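PDB 6JX3: TfuB1 from Thermobifida fusca, which binds the leader peptide of a lasso peptide precursor through a PqqD-like recognition domain, probably to guide its processing. Local coordinates for residues V53-D58 with A63-F68; E41-N46 with K92-A97; D47-I52 with A85-S90. All coordinates share one frame; numbering follows the deposited sequence. Where two conformers were deposited one is given.

How the contacts relate
All three contacts join elements of one small PqqD-like domain. Contact 3 lies deepest, its centre about 4 Å from the centre of the chain, and is purely apolar. Contact 1 is partly buried. It shares helix 47-57 with contact 3, and adds an arginine over a phenylalanine ring and two zinc-binding aspartates at its margin. Contacts 1 and 2 lie on opposite sides of the chain's centre. Contact 2 shares helix 77-93 with contact 3, but there uses the turn that ends the helix. Its chemistry is aromatic, sulfur and water-mediated. Contacts 2 and 3 both border the bound peptide. Leu45 and Val53 pack together between contacts 1 and 2.

Contact 1. Residues V53-D58 with A63-F68; sequences VQRLLD and ADVAQF. With ZN (zinc ion), chain D; ZN (zinc ion), chain E.
Asp64 OD2 binds a zinc ion at 1.9 Å and takes a weak hydrogen bond from His60 of the preceding turn. A water is also bound to this ion. Across the contact, the CB of Asp64 comes within 3.9 Å of Arg55 NH2. The two segments lie on helices 47-57 and 62-72, successive helices of the PqqD-like helix-turn-helix domain. The axes of the two short segments make 139°, nearer antiparallel than parallel. A short turn joins the helices.

Arg55 has the largest share of the contact. Its side chain starts beside the backbone N and bends at chi3 (49°). The bend lays the end of the chain over Phe68. The CD methylene of Arg55 sits over one face of the Phe68 ring as a CH-pi contact, 4.1 Å from the centroid. Beyond it the guanidinium runs nearly parallel to the ring, with the planes 10° apart. The group is shifted, so that Phe68 CB lies over the guanidinium centre, 3.8 Å from Arg55 CZ. Val65 CG2 meets the guanidinium at its edge, in plane. Arg55 NE is buried here and has no hydrogen-bond partner. The guanidinium and the Asp64 carboxylate stand almost perpendicular and form no salt bridge. Arg55 NH2 stays 4.9 Å from Asp64 OD2. The opposite charges may still attract each other weakly.

Next to the arginine the packing turns apolar. Val65 CG2 lies 3.8 Å from Arg55 CB. Leu56 packs on Val88 of helix 77-93, and Val65 on Ile84, which ties both helices to the third one. Asp58 binds a second zinc ion at the end of its segment. Leu56 CD2 ends 3.9 Å from Val65 CG2.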
ATOM      1  N   VAL A  53      -0.361   4.054  -0.354  1.00 12.69           N
ATOM      2  CA  VAL A  53      -1.770   3.678  -0.303  1.00 12.94           C
ATOM      3  C   VAL A  53      -2.609   4.832   0.239  1.00 13.55           C
ATOM      4  O   VAL A  53      -3.688   5.130  -0.287  1.00 15.40           O
ATOM      5  CB  VAL A  53      -1.964   2.405   0.532  1.00 13.17           C
ATOM      6  CG1 VAL A  53      -3.452   2.163   0.782  1.00 16.90           C
ATOM      7  CG2 VAL A  53      -1.344   1.209  -0.200  1.00 12.78           C
ATOM      8  N   GLN A  54      -2.132   5.489   1.299  1.00 13.27           N
ATOM      9  CA  GLN A  54      -2.880   6.615   1.852  1.00 15.32           C
ATOM     10  C   GLN A  54      -3.081   7.714   0.813  1.00 14.27           C
ATOM     11  O   GLN A  54      -4.171   8.279   0.704  1.00 17.94           O
ATOM     12  CB  GLN A  54      -2.168   7.168   3.087  1.00 21.81           C
ATOM     13  CG  GLN A  54      -2.322   6.275   4.307  1.00 24.17           C
ATOM     14  CD  GLN A  54      -1.191   6.450   5.305  1.00 42.03           C
ATOM     15  OE1 GLN A  54      -0.334   7.324   5.147  1.00 40.09           O
ATOM     16  NE2 GLN A  54      -1.178   5.610   6.335  1.00 36.82           N
ATOM     17  N   ARG A  55      -2.050   8.014   0.019  1.00 14.39           N
ATOM     18  CA  ARG A  55      -2.207   9.082  -0.965  0.96 11.29           C
ATOM     19  C   ARG A  55      -3.094   8.644  -2.120  1.00 16.82           C
ATOM     20  O   ARG A  55      -3.880   9.445  -2.638  1.00 17.15           O
ATOM     21  CB  ARG A  55      -0.839   9.536  -1.468  1.00 15.68           C
ATOM     22  CG  ARG A  55      -0.094  10.391  -0.450  1.00 24.17           C
ATOM     23  CD  ARG A  55       1.137  11.027  -1.062  0.73 24.15           C
ATOM     24  NE  ARG A  55       0.803  11.672  -2.327  0.20 25.17           N
ATOM     25  CZ  ARG A  55       0.787  12.986  -2.519  0.46 31.47           C
ATOM     26  NH1 ARG A  55       1.095  13.817  -1.528  0.95 35.40           N
ATOM     27  NH2 ARG A  55       0.459  13.464  -3.708  1.00 33.24           N
ATOM     28  N   LEU A  56      -3.012   7.371  -2.522  1.00 14.20           N
ATOM     29  CA  LEU A  56      -3.933   6.887  -3.548  1.00 15.85           C
ATOM     30  C   LEU A  56      -5.378   6.945  -3.063  1.00 17.26           C
ATOM     31  O   LEU A  56      -6.280   7.318  -3.822  1.00 16.36           O
ATOM     32  CB  LEU A  56      -3.555   5.468  -3.972  1.00 16.23           C
ATOM     33  CG  LEU A  56      -2.239   5.359  -4.743  1.00 13.98           C
ATOM     34  CD1 LEU A  56      -1.949   3.894  -5.046  1.00 14.51           C
ATOM     35  CD2 LEU A  56      -2.259   6.169  -6.035  1.00 16.46           C
ATOM     36  N   LEU A  57      -5.617   6.584  -1.799  1.00 14.81           N
ATOM     37  CA  LEU A  57      -6.976   6.616  -1.274  1.00 18.25           C
ATOM     38  C   LEU A  57      -7.490   8.042  -1.156  1.00 20.17           C
ATOM     39  O   LEU A  57      -8.702   8.267  -1.243  1.00 20.47           O
ATOM     40  CB  LEU A  57      -7.041   5.917   0.084  1.00 16.95           C
ATOM     41  CG  LEU A  57      -6.876   4.399  -0.008  1.00 18.53           C
ATOM     42  CD1 LEU A  57      -6.879   3.778   1.377  1.00 21.97           C
ATOM     43  CD2 LEU A  57      -7.971   3.806  -0.897  1.00 21.42           C
ATOM     44  N   ASP A  58      -6.589   9.011  -0.985  1.00 18.08           N
ATOM     45  CA  ASP A  58      -6.972  10.422  -1.005  1.00 21.01           C
ATOM     46  C   ASP A  58      -7.469  10.880  -2.366  1.00 28.83           C
ATOM     47  O   ASP A  58      -7.992  11.996  -2.476  1.00 28.70           O
ATOM     48  CB  ASP A  58      -5.792  11.304  -0.614  1.00 18.49           C
ATOM     49  CG  ASP A  58      -5.477  11.255   0.854  1.00 24.00           C
ATOM     50  OD1 ASP A  58      -6.325  10.814   1.668  1.00 26.78           O
ATOM     51  OD2 ASP A  58      -4.352  11.658   1.186  1.00 27.49           O
ATOM     52  N   ALA A  63       0.859   9.138 -10.555  1.00 14.00           N
ATOM     53  CA  ALA A  63       1.835  10.128 -10.986  1.00 16.25           C
ATOM     54  C   ALA A  63       2.084  11.165  -9.897  1.00 16.02           C
ATOM     55  O   ALA A  63       3.232  11.560  -9.659  1.00 14.80           O
ATOM     56  CB  ALA A  63       1.348  10.805 -12.263  1.00 17.05           C
ATOM     57  N   ASP A  64       1.014  11.636  -9.249  1.00 14.58           N
ATOM     58  CA  ASP A  64       1.149  12.503  -8.082  1.00 14.43           C
ATOM     59  C   ASP A  64       2.038  11.862  -7.027  1.00 14.80           C
ATOM     60  O   ASP A  64       2.881  12.524  -6.413  1.00 16.29           O
ATOM     61  CB  ASP A  64      -0.207  12.739  -7.435  1.00 14.97           C
ATOM     62  CG  ASP A  64      -1.090  13.678  -8.191  1.00 21.78           C
ATOM     63  OD1 ASP A  64      -0.646  14.372  -9.138  1.00 20.82           O
ATOM     64  OD2 ASP A  64      -2.272  13.690  -7.792  1.00 22.16           O
ATOM     65  N   VAL A  65       1.783  10.586  -6.736  1.00 13.83           N
ATOM     66  CA  VAL A  65       2.514   9.919  -5.669  1.00 13.40           C
ATOM     67  C   VAL A  65       3.974   9.766  -6.053  1.00 15.82           C
ATOM     68  O   VAL A  65       4.864   9.906  -5.210  1.00 15.64           O
ATOM     69  CB  VAL A  65       1.865   8.569  -5.330  1.00 12.65           C
ATOM     70  CG1 VAL A  65       2.647   7.864  -4.201  1.00 16.61           C
ATOM     71  CG2 VAL A  65       0.412   8.787  -4.944  1.00 16.17           C
ATOM     72  N   ALA A  66       4.250   9.488  -7.331  1.00 13.69           N
ATOM     73  CA  ALA A  66       5.642   9.411  -7.759  1.00 16.13           C
ATOM     74  C   ALA A  66       6.344  10.745  -7.548  1.00 17.64           C
ATOM     75  O   ALA A  66       7.485  10.788  -7.072  1.00 16.84           O
ATOM     76  CB  ALA A  66       5.728   8.983  -9.227  1.00 15.08           C
ATOM     77  N   GLN A  67       5.663  11.844  -7.880  1.00 18.18           N
ATOM     78  CA  GLN A  67       6.242  13.172  -7.685  1.00 19.58           C
ATOM     79  C   GLN A  67       6.518  13.426  -6.216  1.00 20.78           C
ATOM     80  O   GLN A  67       7.570  13.964  -5.850  1.00 21.35           O
ATOM     81  CB  GLN A  67       5.294  14.236  -8.239  1.00 19.28           C
ATOM     82  CG  GLN A  67       5.867  15.655  -8.251  1.00 25.48           C
ATOM     83  CD  GLN A  67       7.229  15.738  -8.916  1.00 41.22           C
ATOM     84  OE1 GLN A  67       7.443  15.186  -9.997  1.00 47.10           O
ATOM     85  NE2 GLN A  67       8.165  16.422  -8.262  1.00 50.53           N
ATOM     86  N   PHE A  68       5.580  13.038  -5.356  1.00 16.22           N
ATOM     87  CA  PHE A  68       5.789  13.168  -3.921  1.00 20.51           C
ATOM     88  C   PHE A  68       7.000  12.361  -3.479  1.00 21.43           C
ATOM     89  O   PHE A  68       7.889  12.879  -2.791  1.00 21.87           O
ATOM     90  CB  PHE A  68       4.537  12.716  -3.175  1.00 19.11           C
ATOM     91  CG  PHE A  68       4.779  12.412  -1.732  1.00 26.38           C
ATOM     92  CD1 PHE A  68       4.833  13.424  -0.795  1.00 41.55           C
ATOM     93  CD2 PHE A  68       4.966  11.112  -1.321  1.00 29.35           C
ATOM     94  CE1 PHE A  68       5.067  13.136   0.531  1.00 37.79           C
ATOM     95  CE2 PHE A  68       5.213  10.824  -0.009  1.00 35.80           C
ATOM     96  CZ  PHE A  68       5.261  11.834   0.919  1.00 33.43           C
TER
HETATM   97 ZN    ZN D 102      -3.927  11.842   2.930  0.82 27.34          ZN
HETATM   98 ZN    ZN E 103      -3.529  15.017  -8.441  0.84 22.27          ZN
HETATM   99  O   HOH W   1      -1.881  11.272   3.553  1.00 28.44           O
HETATM  100  O   HOH W   2      -5.171  14.892  -7.021  1.00 30.68           O

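Contact 2. Residues E41-N46 with K92-A97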
ATOM      1  N   GLU A  41      -7.399 -12.893   5.918  1.00 15.35           N
ATOM      2  CA  GLU A  41      -5.997 -12.560   5.704  1.00 15.05           C
ATOM      3  C   GLU A  41      -5.726 -11.148   6.194  1.00 14.92           C
ATOM      4  O   GLU A  41      -6.534 -10.237   5.992  1.00 16.59           O
ATOM      5  CB  GLU A  41      -5.632 -12.683   4.220  0.99 18.27           C
ATOM      6  CG  GLU A  41      -5.708 -14.137   3.710  0.74 15.68           C
ATOM      7  CD  GLU A  41      -5.072 -14.354   2.333  0.67 25.91           C
ATOM      8  OE1 GLU A  41      -5.715 -14.050   1.312  1.00 25.46           O
ATOM      9  OE2 GLU A  41      -3.927 -14.853   2.269  0.70 30.95           O
ATOM     10  N   TYR A  42      -4.582 -10.946   6.834  1.00 15.75           N
ATOM     11  CA  TYR A  42      -4.223  -9.563   7.079  1.00 18.73           C
ATOM     12  C   TYR A  42      -2.739  -9.341   6.855  1.00 21.20           C
ATOM     13  O   TYR A  42      -1.906 -10.235   7.020  1.00 17.58           O
ATOM     14  CB  TYR A  42      -4.663  -9.070   8.447  1.00 22.14           C
ATOM     15  CG  TYR A  42      -3.967  -9.635   9.642  1.00 21.54           C
ATOM     16  CD1 TYR A  42      -4.043 -10.983   9.947  1.00 21.82           C
ATOM     17  CD2 TYR A  42      -3.305  -8.794  10.509  1.00 25.61           C
ATOM     18  CE1 TYR A  42      -3.428 -11.477  11.089  1.00 30.14           C
ATOM     19  CE2 TYR A  42      -2.702  -9.267  11.638  1.00 26.42           C
ATOM     20  CZ  TYR A  42      -2.767 -10.599  11.920  1.00 30.54           C
ATOM     21  OH  TYR A  42      -2.152 -11.039  13.054  1.00 38.80           O
ATOM     22  N   TRP A  43      -2.444  -8.121   6.454  1.00 18.51           N
ATOM     23  CA  TRP A  43      -1.195  -7.754   5.824  1.00 19.17           C
ATOM     24  C   TRP A  43      -0.642  -6.531   6.518  1.00 18.23           C
ATOM     25  O   TRP A  43      -1.403  -5.671   6.975  1.00 18.88           O
ATOM     26  CB  TRP A  43      -1.406  -7.421   4.349  1.00 22.11           C
ATOM     27  CG  TRP A  43      -2.215  -8.430   3.620  1.00 27.64           C
ATOM     28  CD1 TRP A  43      -3.577  -8.556   3.625  1.00 28.46           C
ATOM     29  CD2 TRP A  43      -1.718  -9.460   2.780  1.00 29.01           C
ATOM     30  NE1 TRP A  43      -3.957  -9.601   2.828  1.00 30.26           N
ATOM     31  CE2 TRP A  43      -2.831 -10.180   2.300  1.00 31.93           C
ATOM     32  CE3 TRP A  43      -0.436  -9.851   2.384  1.00 24.33           C
ATOM     33  CZ2 TRP A  43      -2.701 -11.266   1.446  1.00 30.63           C
ATOM     34  CZ3 TRP A  43      -0.311 -10.931   1.527  1.00 36.04           C
ATOM     35  CH2 TRP A  43      -1.434 -11.625   1.071  1.00 37.41           C
ATOM     36  N   GLN A  44       0.683  -6.453   6.585  1.00 17.79           N
ATOM     37  CA  GLN A  44       1.355  -5.265   7.089  1.00 16.14           C
ATOM     38  C   GLN A  44       2.024  -4.547   5.928  1.00 17.64           C
ATOM     39  O   GLN A  44       2.635  -5.179   5.059  1.00 20.41           O
ATOM     40  CB  GLN A  44       2.393  -5.607   8.156  1.00 21.54           C
ATOM     41  CG  GLN A  44       2.860  -4.399   8.953  1.00 34.29           C
ATOM     42  CD  GLN A  44       4.331  -4.096   8.753  1.00 58.21           C
ATOM     43  OE1 GLN A  44       5.160  -5.004   8.683  1.00 65.78           O
ATOM     44  NE2 GLN A  44       4.664  -2.809   8.666  1.00 48.19           N
ATOM     45  N   LEU A  45       1.872  -3.231   5.911  1.00 16.36           N
ATOM     46  CA  LEU A  45       2.501  -2.381   4.916  1.00 16.73           C
ATOM     47  C   LEU A  45       3.647  -1.635   5.579  1.00 15.83           C
ATOM     48  O   LEU A  45       3.492  -1.116   6.687  1.00 18.78           O
ATOM     49  CB  LEU A  45       1.490  -1.391   4.331  1.00 16.24           C
ATOM     50  CG  LEU A  45       0.490  -1.906   3.291  1.00 25.10           C
ATOM     51  CD1 LEU A  45      -0.433  -2.994   3.842  1.00 32.31           C
ATOM     52  CD2 LEU A  45      -0.327  -0.743   2.742  1.00 23.34           C
ATOM     53  N   ASN A  46       4.801  -1.574   4.911  1.00 16.05           N
ATOM     54  CA  ASN A  46       5.875  -0.790   5.499  1.00 18.24           C
ATOM     55  C   ASN A  46       5.571   0.694   5.294  1.00 19.27           C
ATOM     56  O   ASN A  46       4.521   1.067   4.768  1.00 17.58           O
ATOM     57  CB  ASN A  46       7.235  -1.233   4.953  1.00 18.13           C
ATOM     58  CG  ASN A  46       7.494  -0.802   3.511  1.00 22.07           C
ATOM     59  OD1 ASN A  46       6.594  -0.387   2.788  1.00 18.17           O
ATOM     60  ND2 ASN A  46       8.747  -0.917   3.093  1.00 21.47           N
ATOM     61  N   LYS A  92      -3.722  -5.559  -5.736  1.00 14.78           N
ATOM     62  CA  LYS A  92      -4.796  -6.198  -6.487  1.00 14.88           C
ATOM     63  C   LYS A  92      -4.633  -7.712  -6.489  1.00 18.28           C
ATOM     64  O   LYS A  92      -5.611  -8.447  -6.288  1.00 20.03           O
ATOM     65  CB  LYS A  92      -4.834  -5.653  -7.913  1.00 15.40           C
ATOM     66  CG  LYS A  92      -5.263  -4.208  -7.967  1.00 14.14           C
ATOM     67  CD  LYS A  92      -4.980  -3.569  -9.333  1.00 20.30           C
ATOM     68  CE  LYS A  92      -5.496  -2.129  -9.352  1.00 20.05           C
ATOM     69  NZ  LYS A  92      -5.157  -1.435 -10.637  1.00 25.16           N
ATOM     70  N   GLU A  93      -3.400  -8.185  -6.698  1.00 14.50           N
ATOM     71  CA  GLU A  93      -3.110  -9.618  -6.706  1.00 18.23           C
ATOM     72  C   GLU A  93      -3.601 -10.278  -5.428  1.00 21.38           C
ATOM     73  O   GLU A  93      -4.216 -11.356  -5.453  1.00 20.85           O
ATOM     74  CB  GLU A  93      -1.600  -9.834  -6.867  1.00 19.44           C
ATOM     75  CG  GLU A  93      -1.123 -11.239  -6.492  1.00 24.41           C
ATOM     76  CD  GLU A  93      -1.632 -12.284  -7.466  1.00 21.99           C
ATOM     77  OE1 GLU A  93      -2.071 -11.885  -8.566  1.00 23.02           O
ATOM     78  OE2 GLU A  93      -1.588 -13.497  -7.130  1.00 23.41           O
ATOM     79  N   ASN A  94      -3.337  -9.642  -4.300  1.00 17.77           N
ATOM     80  CA  ASN A  94      -3.590 -10.251  -3.006  1.00 16.87           C
ATOM     81  C   ASN A  94      -4.966  -9.911  -2.456  1.00 18.64           C
ATOM     82  O   ASN A  94      -5.260 -10.246  -1.303  1.00 24.73           O
ATOM     83  CB  ASN A  94      -2.486  -9.851  -2.039  1.00 18.91           C
ATOM     84  CG  ASN A  94      -1.165 -10.478  -2.407  1.00 33.07           C
ATOM     85  OD1 ASN A  94      -0.247  -9.806  -2.882  1.00 32.80           O
ATOM     86  ND2 ASN A  94      -1.075 -11.790  -2.233  1.00 27.69           N
ATOM     87  N   GLY A  95      -5.818  -9.287  -3.260  1.00 17.08           N
ATOM     88  CA  GLY A  95      -7.211  -9.129  -2.887  1.00 18.37           C
ATOM     89  C   GLY A  95      -7.516  -7.958  -1.991  1.00 19.46           C
ATOM     90  O   GLY A  95      -8.581  -7.933  -1.372  1.00 18.18           O
ATOM     91  N   MET A  96      -6.619  -6.977  -1.903  1.00 12.03           N
ATOM     92  CA  MET A  96      -6.906  -5.802  -1.095  1.00 13.39           C
ATOM     93  C   MET A  96      -7.474  -4.652  -1.907  1.00 14.96           C
ATOM     94  O   MET A  96      -8.245  -3.852  -1.374  1.00 15.99           O
ATOM     95  CB  MET A  96      -5.637  -5.346  -0.376  1.00 15.64           C
ATOM     96  CG  MET A  96      -5.347  -6.195   0.850  1.00 17.90           C
ATOM     97  SD  MET A  96      -3.654  -5.989   1.392  1.00 26.15           S
ATOM     98  CE  MET A  96      -2.814  -7.037   0.210  1.00 22.25           C
ATOM     99  N   ALA A  97      -7.119  -4.564  -3.182  1.00 14.19           N
ATOM    100  CA  ALA A  97      -7.548  -3.473  -4.044  1.00 17.29           C
ATOM    101  C   ALA A  97      -8.388  -4.001  -5.199  1.00 16.67           C
ATOM    102  O   ALA A  97      -8.119  -5.083  -5.736  1.00 18.38           O
ATOM    103  CB  ALA A  97      -6.352  -2.704  -4.609  1.00 16.26           C
TER
HETATM  104  O   HOH W   3      -5.364 -13.236  -1.487  1.00 18.88           O
HETATM  105  O   HOH W   4      -6.803  -9.931   0.967  1.00 24.56           O
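Asn94 meets Trp43 just where the chain leaves helix 77-93. Its CB makes an off-centre CH-pi contact with the six-membered ring of Trp43, 4.1 Å from the centroid. The Asn94 carbonyl O works through water. One water donates to Asn94 O at 2.8 Å and accepts a weak, long bond from Trp43 NE1. Another donates to Glu41 OE1 at 2.9 Å and weakly to the same carbonyl. Both waters thus bridge strand and turn.

Gly95 comes next, with a positive phi of 84°. It is the C-prime residue of a Schellman motif that ends the helix. Its N bonds to Lys92 O, and Met96 N bonds to Leu91 O. The motif turns the chain back, and Met96 then points at the strand.

Met96 crosses the indole obliquely, with its sulfur and methyl over one face. The chain is extended at chi2 and bent at chi3 (-79°), which folds the methyl over the ring. Met96 CE stands almost on the normal through the centre of the five-membered ring of Trp43, 3.7 Å from Trp43 CG. Met96 SD lies over the same ring, 3.4 Å from Trp43 CD1. This is a Met-aromatic contact.

Strand 41-45 is one of the two outermost strands of the sheet within this chain. The bound peptide pairs with it antiparallel and extends the sheet. Asn46 caps helix 47-57 and also bonds to the peptide backbone. Met96 packs further on Leu34 of strand 32-36 and on Leu91 of helix 77-93, and so joins the helix end to the sheet.

Contact 3. Residues D47-I52 with A85-S90; sequences DTAALI and AALVTS
Leu87 sends its CG away from its own backbone N (chi1 175°), and chi2 of 63° then turns CD2 onto helix 47-57. Ile52 answers with CG1 beside its backbone N (chi1 -66°). The torsions of Ile52 place its CG2 and CD1 near Leu87 CD2. The CD2 of Leu87 thus does nearly all the touching. Leu87 CD2 lies 3.7 Å from Ala49 CA and 3.8 Å from Ala49 CB. The carbonyl O of Ala49 is equally near. Leu87 CD2 also packs on Ile52 CG2 at 3.9 Å, and a little further off on Ile52 CD1. A separate contact joins Leu87 CD2 to Ile52 CB, again at 3.9 Å. The other methyl, CD1 of Leu87, reaches Ala49 CB at 4.1 Å. CD2 therefore rests between Ala49 and Ile52, three residues apart and so about one helical turn. The side chains of Ile52 and Leu87 pass alongside each other in opposite directions. The small Ala49 lets the leucine reach the helix backbone itself.

These are the first and third helices of the PqqD-like domain, a member of the helix-turn-helix clan. The second helix, 62-72, also touches Ile52, through Val65 and Leu69. Ile52 thus faces both other helices. Val53, the next residue on its helix, packs on Leu87 as well.

The start of helix 47-57 borders the bound peptide. Thr48 OG1 hydrogen-bonds to the peptide backbone, and Ala49 packs against that backbone. Ile52 and Ser90 each touch an apolar side chain of the peptide.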
ATOM      1  N   ASP A  47       6.480   1.564   5.743  1.00 18.81           N
ATOM      2  CA  ASP A  47       6.150   2.987   5.794  1.00 19.18           C
ATOM      3  C   ASP A  47       5.879   3.547   4.404  1.00 18.37           C
ATOM      4  O   ASP A  47       4.912   4.291   4.206  1.00 18.62           O
ATOM      5  CB  ASP A  47       7.276   3.767   6.474  1.00 27.70           C
ATOM      6  CG  ASP A  47       7.244   3.636   7.987  1.00 43.96           C
ATOM      7  OD1 ASP A  47       6.224   3.147   8.519  1.00 47.92           O
ATOM      8  OD2 ASP A  47       8.238   4.020   8.642  1.00 56.48           O
ATOM      9  N   THR A  48       6.708   3.191   3.426  1.00 18.54           N
ATOM     10  CA  THR A  48       6.533   3.709   2.073  0.52 18.04           C
ATOM     11  C   THR A  48       5.256   3.173   1.445  1.00 15.34           C
ATOM     12  O   THR A  48       4.508   3.911   0.801  1.00 17.65           O
ATOM     13  CB  THR A  48       7.739   3.336   1.219  0.52 21.22           C
ATOM     14  OG1 THR A  48       8.938   3.748   1.888  0.52 21.15           O
ATOM     15  CG2 THR A  48       7.655   4.003  -0.143  0.52 18.17           C
ATOM     16  N   ALA A  49       5.002   1.873   1.612  1.00 15.59           N
ATOM     17  CA  ALA A  49       3.765   1.309   1.075  1.00 14.31           C
ATOM     18  C   ALA A  49       2.549   1.983   1.692  1.00 16.01           C
ATOM     19  O   ALA A  49       1.578   2.298   0.993  1.00 15.20           O
ATOM     20  CB  ALA A  49       3.718  -0.205   1.318  1.00 13.44           C
ATOM     21  N   ALA A  50       2.594   2.239   3.002  1.00 14.31           N
ATOM     22  CA  ALA A  50       1.464   2.887   3.665  1.00 15.32           C
ATOM     23  C   ALA A  50       1.254   4.291   3.130  1.00 15.50           C
ATOM     24  O   ALA A  50       0.115   4.717   2.911  1.00 17.45           O
ATOM     25  CB  ALA A  50       1.694   2.922   5.174  1.00 17.32           C
ATOM     26  N   LEU A  51       2.352   5.022   2.920  1.00 15.60           N
ATOM     27  CA  LEU A  51       2.280   6.380   2.395  1.00 18.93           C
ATOM     28  C   LEU A  51       1.662   6.392   1.007  1.00 16.93           C
ATOM     29  O   LEU A  51       0.805   7.231   0.702  1.00 17.58           O
ATOM     30  CB  LEU A  51       3.693   6.957   2.366  1.00 22.04           C
ATOM     31  CG  LEU A  51       4.028   8.387   1.983  1.00 39.54           C
ATOM     32  CD1 LEU A  51       3.051   9.377   2.590  1.00 39.42           C
ATOM     33  CD2 LEU A  51       5.443   8.650   2.474  1.00 40.10           C
ATOM     34  N   ILE A  52       2.066   5.445   0.161  1.00 15.31           N
ATOM     35  CA  ILE A  52       1.517   5.366  -1.185  1.00 11.99           C
ATOM     36  C   ILE A  52       0.028   5.067  -1.136  1.00 13.21           C
ATOM     37  O   ILE A  52      -0.777   5.724  -1.808  1.00 15.18           O
ATOM     38  CB  ILE A  52       2.268   4.306  -2.010  1.00 13.06           C
ATOM     39  CG1 ILE A  52       3.721   4.733  -2.227  1.00 16.15           C
ATOM     40  CG2 ILE A  52       1.552   4.077  -3.344  1.00 14.24           C
ATOM     41  CD1 ILE A  52       4.616   3.615  -2.747  1.00 17.97           C
ATOM     42  N   ALA A  85       3.643   1.148  -9.102  1.00 12.39           N
ATOM     43  CA  ALA A  85       2.904   0.229  -9.957  1.00 13.96           C
ATOM     44  C   ALA A  85       2.981  -1.188  -9.427  1.00 12.49           C
ATOM     45  O   ALA A  85       1.977  -1.914  -9.418  1.00 14.41           O
ATOM     46  CB  ALA A  85       3.450   0.296 -11.379  1.00 15.66           C
ATOM     47  N   ALA A  86       4.168  -1.600  -8.971  1.00 14.58           N
ATOM     48  CA  ALA A  86       4.316  -2.946  -8.422  1.00 13.66           C
ATOM     49  C   ALA A  86       3.499  -3.123  -7.151  1.00 13.50           C
ATOM     50  O   ALA A  86       2.922  -4.189  -6.927  1.00 15.04           O
ATOM     51  CB  ALA A  86       5.787  -3.242  -8.149  1.00 16.69           C
ATOM     52  N   LEU A  87       3.457  -2.094  -6.301  1.00 13.24           N
ATOM     53  CA  LEU A  87       2.674  -2.184  -5.075  1.00 11.57           C
ATOM     54  C   LEU A  87       1.191  -2.304  -5.391  1.00 14.16           C
ATOM     55  O   LEU A  87       0.490  -3.151  -4.827  1.00 14.38           O
ATOM     56  CB  LEU A  87       2.946  -0.967  -4.187  1.00 11.62           C
ATOM     57  CG  LEU A  87       2.061  -0.912  -2.933  1.00 13.97           C
ATOM     58  CD1 LEU A  87       2.334  -2.104  -2.018  1.00 14.97           C
ATOM     59  CD2 LEU A  87       2.281   0.397  -2.190  1.00 14.32           C
ATOM     60  N   VAL A  88       0.701  -1.469  -6.310  1.00 13.15           N
ATOM     61  CA  VAL A  88      -0.712  -1.509  -6.678  1.00 12.31           C
ATOM     62  C   VAL A  88      -1.056  -2.853  -7.287  1.00 14.89           C
ATOM     63  O   VAL A  88      -2.096  -3.451  -6.975  1.00 15.74           O
ATOM     64  CB  VAL A  88      -1.032  -0.352  -7.633  1.00 13.59           C
ATOM     65  CG1 VAL A  88      -2.346  -0.599  -8.380  1.00 18.95           C
ATOM     66  CG2 VAL A  88      -1.092   0.926  -6.842  1.00 14.71           C
ATOM     67  N   THR A  89      -0.172  -3.365  -8.138  1.00 13.34           N
ATOM     68  CA  THR A  89      -0.381  -4.694  -8.689  1.00 15.02           C
ATOM     69  C   THR A  89      -0.441  -5.740  -7.585  1.00 15.39           C
ATOM     70  O   THR A  89      -1.297  -6.638  -7.614  1.00 16.57           O
ATOM     71  CB  THR A  89       0.729  -5.012  -9.693  1.00 18.21           C
ATOM     72  OG1 THR A  89       0.563  -4.176 -10.849  1.00 16.71           O
ATOM     73  CG2 THR A  89       0.697  -6.491 -10.100  1.00 22.06           C
ATOM     74  N   SER A  90       0.433  -5.616  -6.575  1.00 14.46           N
ATOM     75  CA  SER A  90       0.436  -6.597  -5.491  1.00 16.14           C
ATOM     76  C   SER A  90      -0.819  -6.467  -4.636  1.00 17.78           C
ATOM     77  O   SER A  90      -1.378  -7.473  -4.175  1.00 18.67           O
ATOM     78  CB  SER A  90       1.688  -6.436  -4.635  1.00 17.79           C
ATOM     79  OG  SER A  90       1.726  -7.416  -3.603  1.00 23.44           O
TER